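Local coordinates for probable acrylyl-CoA reductase AcuI (Escherichia coli, PDB 1O89), which probably catalyses the NADPH-dependent reduction of acrylyl-CoA to propanoyl-CoA and forms a homodimer, at residues A[57-62]-A[141-146]. Residues are numbered along the deposited sequence; the frame is centred on the assembly and turned at random.
Sequences WSSLNY and KAMIIG
M143 supplies the helix side of every close approach between 141-146 and 57-62, laying the first atoms of its side chain against the end of the strand. Its CG sits 3.8 Å from W57 CB, an apolar contact made by the root of the tryptophan alone, since the indole leads away from the helix; the W57 side chain also touches L341 and K343 of strand 340-343. The same CG lies 3.7 Å from the carbonyl O of W57, while M143 CB is 3.9 Å from S58 O. Two residues on from W57, the CA-CB bond of S59 points toward the helix, and OG is 3.8 Å from M143 SD and 3.7 Å from M143 O, van der Waals spacing in both cases. With CG anti to its own carbonyl carbon (chi1 -64°) and the chain bent at chi2 (-63°) and once more at chi3, M143 brings its sulfur beside the serine.

The strand and the helix segment run nearly parallel, 11° apart in direction, with axes 7.9 Å from each other at closest approach. S58 turns its side chain to the other side, where OG hydrogen-bonds D85 O; backbone bonds from W57 to A87 and from S58 to V342 hold the strand between its sheet neighbours. M143 also touches L341, D85 and A87, so it packs helix 139-161 onto strands 51-59, 85-93 and 340-343 of one mixed sheet in this medium-chain dehydrogenase fold. Replacing the methionine by an alanine here is likely to open a gap beside W57 CB and leave the S59 hydroxyl without the sulfur next to it. Beyond the strand the chain leads to Y62, which binds NADP(+). Joined by dispersion contacts, the buried interface probably relies on shape rather than on directed polar bonds.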
loop_
_atom_site.group_PDB
_atom_site.type_symbol
_atom_site.label_atom_id
_atom_site.label_comp_id
_atom_site.label_asym_id
_atom_site.label_seq_id
_atom_site.Cartn_x
_atom_site.Cartn_y
_atom_site.Cartn_z
ATOM N N TRP A 57 27.729 -15.638 17.629
ATOM C CA TRP A 57 26.518 -16.373 17.236
ATOM C C TRP A 57 26.058 -15.979 15.841
ATOM O O TRP A 57 26.079 -14.799 15.475
ATOM C CB TRP A 57 25.353 -16.109 18.213
ATOM C CG TRP A 57 25.541 -16.655 19.600
ATOM C CD1 TRP A 57 25.977 -15.966 20.697
ATOM C CD2 TRP A 57 25.294 -18.000 20.049
ATOM N NE1 TRP A 57 26.026 -16.796 21.790
ATOM C CE2 TRP A 57 25.599 -18.046 21.429
ATOM C CE3 TRP A 57 24.828 -19.168 19.430
ATOM C CZ2 TRP A 57 25.483 -19.214 22.196
ATOM C CZ3 TRP A 57 24.702 -20.335 20.197
ATOM C CH2 TRP A 57 25.032 -20.345 21.566
ATOM N N SER A 58 25.631 -16.968 15.071
ATOM C CA SER A 58 24.898 -16.740 13.824
ATOM C C SER A 58 23.676 -17.679 13.858
ATOM O O SER A 58 23.236 -18.076 14.952
ATOM C CB SER A 58 25.809 -16.998 12.619
ATOM O OG SER A 58 25.205 -16.635 11.373
ATOM N N SER A 59 23.162 -18.039 12.680
ATOM C CA SER A 59 21.928 -18.822 12.504
ATOM C C SER A 59 21.918 -19.567 11.180
ATOM O O SER A 59 22.678 -19.252 10.264
ATOM C CB SER A 59 20.680 -17.917 12.396
ATOM O OG SER A 59 20.764 -16.791 13.231
ATOM N N LEU A 60 20.979 -20.501 11.081
ATOM C CA LEU A 60 20.588 -21.081 9.816
ATOM C C LEU A 60 19.157 -20.651 9.509
ATOM O O LEU A 60 18.215 -21.391 9.781
ATOM C CB LEU A 60 20.673 -22.608 9.868
ATOM C CG LEU A 60 22.035 -23.303 9.840
ATOM C CD1 LEU A 60 21.874 -24.704 9.285
ATOM C CD2 LEU A 60 23.099 -22.534 9.033
ATOM N N ASN A 61 18.989 -19.454 8.942
ATOM C CA ASN A 61 17.689 -19.074 8.337
ATOM C C ASN A 61 17.390 -19.947 7.137
ATOM O O ASN A 61 18.266 -20.669 6.659
ATOM C CB ASN A 61 17.664 -17.610 7.902
ATOM C CG ASN A 61 17.400 -16.670 9.056
ATOM O OD1 ASN A 61 16.251 -16.501 9.465
ATOM N ND2 ASN A 61 18.456 -16.051 9.584
ATOM N N TYR A 62 16.156 -19.892 6.649
ATOM C CA TYR A 62 15.779 -20.702 5.497
ATOM C C TYR A 62 16.659 -20.349 4.292
ATOM O O TYR A 62 17.093 -21.236 3.560
ATOM C CB TYR A 62 14.281 -20.549 5.172
ATOM C CG TYR A 62 13.753 -21.578 4.200
ATOM C CD1 TYR A 62 13.885 -22.945 4.458
ATOM C CD2 TYR A 62 13.110 -21.192 3.025
ATOM C CE1 TYR A 62 13.391 -23.905 3.570
ATOM C CE2 TYR A 62 12.610 -22.151 2.121
ATOM C CZ TYR A 62 12.761 -23.502 2.407
ATOM O OH TYR A 62 12.289 -24.450 1.536
ATOM N N LYS A 141 20.246 -14.021 22.091
ATOM C CA LYS A 141 18.861 -13.584 21.968
ATOM C C LYS A 141 18.634 -12.899 20.624
ATOM O O LYS A 141 17.613 -13.115 19.982
ATOM C CB LYS A 141 18.480 -12.620 23.101
ATOM C CG LYS A 141 18.431 -13.250 24.484
ATOM C CD LYS A 141 18.061 -12.213 25.546
ATOM C CE LYS A 141 17.861 -12.843 26.921
ATOM N NZ LYS A 141 16.936 -12.030 27.788
ATOM N N ALA A 142 19.589 -12.085 20.196
ATOM C CA ALA A 142 19.456 -11.365 18.933
ATOM C C ALA A 142 19.353 -12.334 17.762
ATOM O O ALA A 142 18.615 -12.099 16.829
ATOM C CB ALA A 142 20.618 -10.406 18.722
ATOM N N MET A 143 20.085 -13.431 17.808
ATOM C CA MET A 143 20.013 -14.403 16.727
ATOM C C MET A 143 18.783 -15.283 16.816
ATOM O O MET A 143 18.337 -15.782 15.800
ATOM C CB MET A 143 21.283 -15.246 16.684
ATOM C CG MET A 143 22.506 -14.412 16.368
ATOM S SD MET A 143 22.364 -13.687 14.731
ATOM C CE MET A 143 21.844 -12.061 15.064
ATOM N N ILE A 144 18.255 -15.493 18.022
ATOM C CA ILE A 144 16.970 -16.155 18.187
ATOM C C ILE A 144 15.884 -15.338 17.475
ATOM O O ILE A 144 15.092 -15.899 16.718
ATOM C CB ILE A 144 16.622 -16.336 19.678
ATOM C CG1 ILE A 144 17.491 -17.434 20.298
ATOM C CG2 ILE A 144 15.109 -16.680 19.865
ATOM C CD1 ILE A 144 17.466 -17.442 21.800
ATOM N N ILE A 145 15.874 -14.022 17.699
ATOM C CA ILE A 145 14.914 -13.120 17.053
ATOM C C ILE A 145 15.127 -13.211 15.547
ATOM O O ILE A 145 14.230 -13.615 14.802
ATOM C CB ILE A 145 15.094 -11.639 17.529
ATOM C CG1 ILE A 145 14.767 -11.481 19.015
ATOM C CG2 ILE A 145 14.207 -10.695 16.739
ATOM C CD1 ILE A 145 15.291 -10.153 19.599
ATOM N N GLY A 146 16.318 -12.815 15.126
ATOM C CA GLY A 146 16.756 -12.956 13.751
ATOM C C GLY A 146 16.111 -11.988 12.763
ATOM O O GLY A 146 15.369 -11.080 13.144
#